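Local coordinates for protein gamma-glutamyltransferase 1 Threonine peptidase. MEROPS family T03 (Pseudomonas nitroreducens, PDB 7D9E) that probably catalyses transfer of gamma-glutamyl groups to water or to amine acceptors, as in theanine synthesis, as a threonine-nucleophile enzyme of the NTN clan, at residues P88-Y93 with T264-S269; R94-K99 with A125-T130. All blocks are in the same frame, centred on the assembly; numbering follows the deposited sequence.

Contact 1: P88-Y93 with T264-S269; sequences PYFLDY and TAPLPS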
loop_
_atom_site.group_PDB
_atom_site.type_symbol
_atom_site.label_atom_id
_atom_site.label_comp_id
_atom_site.label_asym_id
_atom_site.label_seq_id
_atom_site.Cartn_x
_atom_site.Cartn_y
_atom_site.Cartn_z
ATOM N N PRO A 88 17.742 4.085 8.789
ATOM C CA PRO A 88 16.588 3.589 8.024
ATOM C C PRO A 88 16.453 2.077 8.100
ATOM O O PRO A 88 17.437 1.333 8.112
ATOM C CB PRO A 88 16.936 4.011 6.588
ATOM C CG PRO A 88 18.398 3.937 6.529
ATOM C CD PRO A 88 18.928 4.292 7.926
ATOM N N TYR A 89 15.200 1.621 8.131
ATOM C CA TYR A 89 14.905 0.205 8.154
ATOM C C TYR A 89 13.680 -0.078 7.306
ATOM O O TYR A 89 12.858 0.804 7.073
ATOM C CB TYR A 89 14.593 -0.300 9.571
ATOM C CG TYR A 89 15.691 -0.116 10.561
ATOM C CD1 TYR A 89 15.795 1.040 11.333
ATOM C CD2 TYR A 89 16.629 -1.119 10.767
ATOM C CE1 TYR A 89 16.801 1.195 12.251
ATOM C CE2 TYR A 89 17.642 -0.962 11.680
ATOM C CZ TYR A 89 17.723 0.191 12.426
ATOM O OH TYR A 89 18.746 0.326 13.342
ATOM N N PHE A 90 13.560 -1.328 6.859
ATOM C CA PHE A 90 12.404 -1.755 6.104
ATOM C C PHE A 90 12.007 -3.160 6.532
ATOM O O PHE A 90 12.848 -4.067 6.564
ATOM C CB PHE A 90 12.661 -1.742 4.598
ATOM C CG PHE A 90 11.441 -2.100 3.792
ATOM C CD1 PHE A 90 10.468 -1.158 3.524
ATOM C CD2 PHE A 90 11.260 -3.376 3.321
ATOM C CE1 PHE A 90 9.345 -1.477 2.790
ATOM C CE2 PHE A 90 10.131 -3.704 2.590
ATOM C CZ PHE A 90 9.176 -2.784 2.333
ATOM N N LEU A 91 10.725 -3.346 6.820
ATOM C CA LEU A 91 10.191 -4.631 7.248
ATOM C C LEU A 91 9.137 -5.096 6.253
ATOM O O LEU A 91 8.116 -4.428 6.043
ATOM C CB LEU A 91 9.625 -4.555 8.667
ATOM C CG LEU A 91 9.030 -5.858 9.214
ATOM C CD1 LEU A 91 10.114 -6.914 9.299
ATOM C CD2 LEU A 91 8.406 -5.632 10.581
ATOM N N ASP A 92 9.371 -6.279 5.683
ATOM C CA ASP A 92 8.499 -6.870 4.680
ATOM C C ASP A 92 7.671 -7.937 5.376
ATOM O O ASP A 92 8.209 -8.960 5.810
ATOM C CB ASP A 92 9.398 -7.425 3.578
ATOM C CG ASP A 92 8.674 -8.340 2.588
ATOM O OD1 ASP A 92 7.518 -8.752 2.811
ATOM O OD2 ASP A 92 9.297 -8.622 1.536
ATOM N N TYR A 93 6.370 -7.666 5.534
ATOM C CA TYR A 93 5.423 -8.641 6.072
ATOM C C TYR A 93 4.319 -8.899 5.043
ATOM O O TYR A 93 3.138 -9.067 5.353
ATOM C CB TYR A 93 4.954 -8.268 7.484
ATOM C CG TYR A 93 4.241 -6.957 7.636
ATOM C CD1 TYR A 93 4.923 -5.792 7.931
ATOM C CD2 TYR A 93 2.871 -6.895 7.550
ATOM C CE1 TYR A 93 4.240 -4.593 8.066
ATOM C CE2 TYR A 93 2.186 -5.715 7.717
ATOM C CZ TYR A 93 2.878 -4.574 7.995
ATOM O OH TYR A 93 2.198 -3.368 8.142
ATOM N N THR A 264 12.310 4.175 0.786
ATOM C CA THR A 264 11.014 3.614 0.402
ATOM C C THR A 264 11.161 2.116 0.190
ATOM O O THR A 264 12.210 1.531 0.461
ATOM C CB THR A 264 10.449 4.375 -0.815
ATOM O OG1 THR A 264 9.079 4.000 -1.048
ATOM C CG2 THR A 264 11.274 4.142 -2.057
ATOM N N ALA A 265 10.081 1.507 -0.284
ATOM C CA ALA A 265 9.989 0.054 -0.289
ATOM C C ALA A 265 10.808 -0.542 -1.420
ATOM O O ALA A 265 10.595 -0.185 -2.579
ATOM C CB ALA A 265 8.522 -0.347 -0.462
ATOM N N PRO A 266 11.721 -1.469 -1.124
ATOM C CA PRO A 266 12.415 -2.230 -2.166
ATOM C C PRO A 266 11.549 -3.419 -2.578
ATOM O O PRO A 266 10.438 -3.611 -2.087
ATOM C CB PRO A 266 13.661 -2.687 -1.428
ATOM C CG PRO A 266 13.121 -2.993 -0.020
ATOM C CD PRO A 266 12.097 -1.924 0.234
ATOM N N LEU A 267 12.079 -4.219 -3.500
ATOM C CA LEU A 267 11.405 -5.446 -3.878
ATOM C C LEU A 267 11.111 -6.265 -2.625
ATOM O O LEU A 267 11.951 -6.336 -1.722
ATOM C CB LEU A 267 12.289 -6.245 -4.834
ATOM C CG LEU A 267 12.401 -5.686 -6.250
ATOM C CD1 LEU A 267 13.425 -6.487 -7.022
ATOM C CD2 LEU A 267 11.061 -5.720 -6.966
ATOM N N PRO A 268 9.939 -6.907 -2.536
ATOM C CA PRO A 268 8.940 -7.150 -3.576
ATOM C C PRO A 268 7.963 -6.020 -3.880
ATOM O O PRO A 268 6.998 -6.261 -4.611
ATOM C CB PRO A 268 8.187 -8.363 -3.020
ATOM C CG PRO A 268 8.196 -8.122 -1.565
ATOM C CD PRO A 268 9.587 -7.597 -1.276
ATOM N N SER A 269 8.196 -4.819 -3.364
ATOM C CA SER A 269 7.518 -3.650 -3.899
ATOM C C SER A 269 8.205 -3.190 -5.170
ATOM O O SER A 269 9.439 -3.114 -5.237
ATOM C CB SER A 269 7.487 -2.491 -2.913
ATOM O OG SER A 269 6.702 -1.452 -3.513
#
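F90 and D92 both hold CG anti to the backbone N (chi1 -176° and 168°), and these torsions swing a ring and a carboxylate from the strand 87-93 onto the loop 264-269. The F90 ring receives P266 almost squarely: P266 CD stands 3.4 Å from the centroid of the F90 ring and 6° off its normal, a CH-pi contact over the face. Proline suits the place because its CD hydrogens, polarised by the adjoining nitrogen, meet the pi cloud of the ring. A265 is small enough to come close to the ring as well, with its CB 3.5 Å from F90 CE1. The strand is the second of a four-stranded antiparallel sheet, while the loop leaves the outermost strand 260-264 and leads to the helix 271-284. In this loop a type VI turn, with a cis peptide before P268, is closed by S269 N bonding to P266 O at 2.8 Å. The turn sets P268 opposite D92, where P268 CD lies 3.0 Å from D92 OD2, with P268 CG only slightly farther at 3.3 Å. The carboxylate has stronger partners: R250 on OD2, and R69 of the partner subunit and the backbone N of R94 on OD1, so this buried aspartate is probably kept ionised between its arginines. With an alanine here instead of F90, P266 CD would probably lose its aromatic face and a gap would open beside A265 CB. F79 on the adjacent strand 77-84 also meets the F90 ring.

Contact 2: R94-K99 with A125-T130; sequences REIAPK and AGVPGT. With DON (6-diazenyl-5-oxo-L-norleucine), chain D.
V127 N gives its hydrogen to I96 O at 2.8 Å, nearly straight at 170° and in the carbonyl plane, joining two non-regular segments on the way from strand 87-93 to helix 130-141 of this NTN-clan fold. Outward from there, V127 CB rests 3.7 Å from I96 CG1, the two beta-branched side chains running alongside each other. At the tip, CG2, anti to the carbonyl carbon, lies 3.5 Å from I96 O and reaches P98 CA at 4.2 Å. D241 and L242 of helix 239-244 also pack on this valine, whose compact apolar shape suits so enclosed a spot. Alongside, E95 CA and V127 O make a CA-H...O contact of 3.1 Å, and E95 CB and CG crowd the same oxygen. G126 suits its place because a CB on it would clash with E95 CB.

R94 carries the link to the active site. Its side chain, CG anti to the backbone N but bent at chi2 (65°), brings the guanidinium to the alpha-carboxylate of the bound DON, a glutamine analogue. R94 NH1 and NH2 also form salt bridges with E40 and D43 of the partner subunit. An arginine has N-H groups enough for ligand and acids together. Both bonds to the ligand are weak: R94 NH1 lies 3.0 Å from DON O, its N-H bent to 127°, and R94 NH2 3.3 Å from the same oxygen.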
loop_
_atom_site.group_PDB
_atom_site.type_symbol
_atom_site.label_atom_id
_atom_site.label_comp_id
_atom_site.label_asym_id
_atom_site.label_seq_id
_atom_site.Cartn_x
_atom_site.Cartn_y
_atom_site.Cartn_z
ATOM N N ARG A 94 4.750 -8.981 3.788
ATOM C CA ARG A 94 3.893 -9.329 2.672
ATOM C C ARG A 94 3.516 -10.803 2.736
ATOM O O ARG A 94 4.295 -11.649 3.181
ATOM C CB ARG A 94 4.691 -9.058 1.387
ATOM C CG ARG A 94 4.021 -9.316 0.039
ATOM C CD ARG A 94 2.868 -8.442 -0.229
ATOM N NE ARG A 94 2.620 -8.303 -1.679
ATOM C CZ ARG A 94 1.592 -7.629 -2.170
ATOM N NH1 ARG A 94 0.761 -7.052 -1.338
ATOM N NH2 ARG A 94 1.387 -7.554 -3.480
ATOM N N GLU A 95 2.296 -11.098 2.306
ATOM C CA GLU A 95 1.883 -12.494 2.273
ATOM C C GLU A 95 2.743 -13.302 1.313
ATOM O O GLU A 95 3.335 -12.784 0.368
ATOM C CB GLU A 95 0.443 -12.577 1.790
ATOM C CG GLU A 95 -0.559 -11.885 2.675
ATOM C CD GLU A 95 -0.946 -10.521 2.128
ATOM O OE1 GLU A 95 -0.027 -9.758 1.748
ATOM O OE2 GLU A 95 -2.164 -10.220 2.024
ATOM N N ILE A 96 2.757 -14.618 1.542
ATOM C CA ILE A 96 3.437 -15.569 0.669
ATOM C C ILE A 96 2.410 -16.534 0.088
ATOM O O ILE A 96 1.393 -16.847 0.718
ATOM C CB ILE A 96 4.591 -16.347 1.339
ATOM C CG1 ILE A 96 4.111 -17.097 2.561
ATOM C CG2 ILE A 96 5.745 -15.393 1.736
ATOM C CD1 ILE A 96 5.204 -17.894 3.242
ATOM N N ALA A 97 2.687 -17.026 -1.115
ATOM C CA ALA A 97 1.828 -18.055 -1.688
ATOM C C ALA A 97 1.890 -19.321 -0.835
ATOM O O ALA A 97 2.976 -19.717 -0.390
ATOM C CB ALA A 97 2.285 -18.420 -3.103
ATOM N N PRO A 98 0.753 -19.995 -0.615
ATOM C CA PRO A 98 0.786 -21.296 0.067
ATOM C C PRO A 98 1.646 -22.314 -0.661
ATOM O O PRO A 98 1.885 -22.237 -1.869
ATOM C CB PRO A 98 -0.692 -21.721 0.139
ATOM C CG PRO A 98 -1.494 -20.552 -0.383
ATOM C CD PRO A 98 -0.607 -19.503 -0.894
ATOM N N LYS A 99 2.144 -23.278 0.114
ATOM C CA LYS A 99 3.022 -24.303 -0.434
ATOM C C LYS A 99 2.335 -25.092 -1.538
ATOM O O LYS A 99 3.000 -25.598 -2.448
ATOM C CB LYS A 99 3.462 -25.237 0.693
ATOM C CG LYS A 99 4.456 -24.555 1.646
ATOM C CD LYS A 99 4.796 -25.416 2.843
ATOM C CE LYS A 99 5.468 -24.608 3.938
ATOM N NZ LYS A 99 6.810 -24.106 3.514
ATOM N N ALA A 125 -6.341 -16.363 -1.111
ATOM C CA ALA A 125 -5.577 -15.846 0.011
ATOM C C ALA A 125 -4.116 -16.283 -0.000
ATOM O O ALA A 125 -3.804 -17.463 -0.218
ATOM C CB ALA A 125 -6.217 -16.290 1.327
ATOM N N GLY A 126 -3.230 -15.325 0.257
ATOM C CA GLY A 126 -1.881 -15.644 0.667
ATOM C C GLY A 126 -1.787 -15.836 2.172
ATOM O O GLY A 126 -2.701 -15.491 2.921
ATOM N N VAL A 127 -0.660 -16.391 2.615
ATOM C CA VAL A 127 -0.440 -16.614 4.041
ATOM C C VAL A 127 -0.292 -15.258 4.730
ATOM O O VAL A 127 0.597 -14.481 4.342
ATOM C CB VAL A 127 0.801 -17.487 4.276
ATOM C CG1 VAL A 127 0.990 -17.692 5.764
ATOM C CG2 VAL A 127 0.685 -18.822 3.519
ATOM N N PRO A 128 -1.118 -14.920 5.729
ATOM C CA PRO A 128 -1.069 -13.553 6.289
ATOM C C PRO A 128 0.235 -13.258 7.021
ATOM O O PRO A 128 0.755 -14.100 7.752
ATOM C CB PRO A 128 -2.246 -13.527 7.270
ATOM C CG PRO A 128 -3.216 -14.561 6.753
ATOM C CD PRO A 128 -2.307 -15.665 6.210
ATOM N N GLY A 129 0.706 -12.016 6.874
ATOM C CA GLY A 129 1.936 -11.574 7.511
ATOM C C GLY A 129 1.809 -10.529 8.600
ATOM O O GLY A 129 2.749 -10.316 9.358
ATOM N N THR A 130 0.658 -9.867 8.712
ATOM C CA THR A 130 0.579 -8.675 9.552
ATOM C C THR A 130 0.951 -8.929 11.013
ATOM O O THR A 130 1.740 -8.176 11.593
ATOM C CB THR A 130 -0.799 -8.049 9.420
ATOM O OG1 THR A 130 -0.930 -7.625 8.069
ATOM C CG2 THR A 130 -0.930 -6.872 10.342
HETATM O O DON D . 0.031 -4.642 -2.939
HETATM C C DON D . -0.559 -3.924 -3.912
HETATM O OXT DON D . 0.136 -3.230 -4.647
HETATM C CA DON D . -2.072 -4.014 -3.842
HETATM N N DON D . -2.507 -5.335 -3.443
HETATM C CB DON D . -2.434 -2.819 -2.934
HETATM C C1E DON D . -3.886 -2.809 -2.565
HETATM C C1D DON D . -4.188 -1.479 -1.926
HETATM O O1J DON D . -3.309 -0.623 -1.732
#

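Overall arrangement
The two contacts have centres about 16 Å apart and are joined through the chain, which continues without a break from 88-93 of contact 1 into 94-99 of contact 2. Segment 125-130 follows after a loop free of helix and strand, and 264-269 comes last, far along the sequence, so contact 2 lies between the two halves of contact 1. They also touch in space, Y93 CD2 packing 3.5 Å from T130 CA, where helix 130-141 begins. Thus one strand sends side chains from one face of the antiparallel sheet onto a loop, and segment 94-99 carries a ligand-binding arginine. Both contacts are also packed against the partner subunit, consistent with an active site built from two chains.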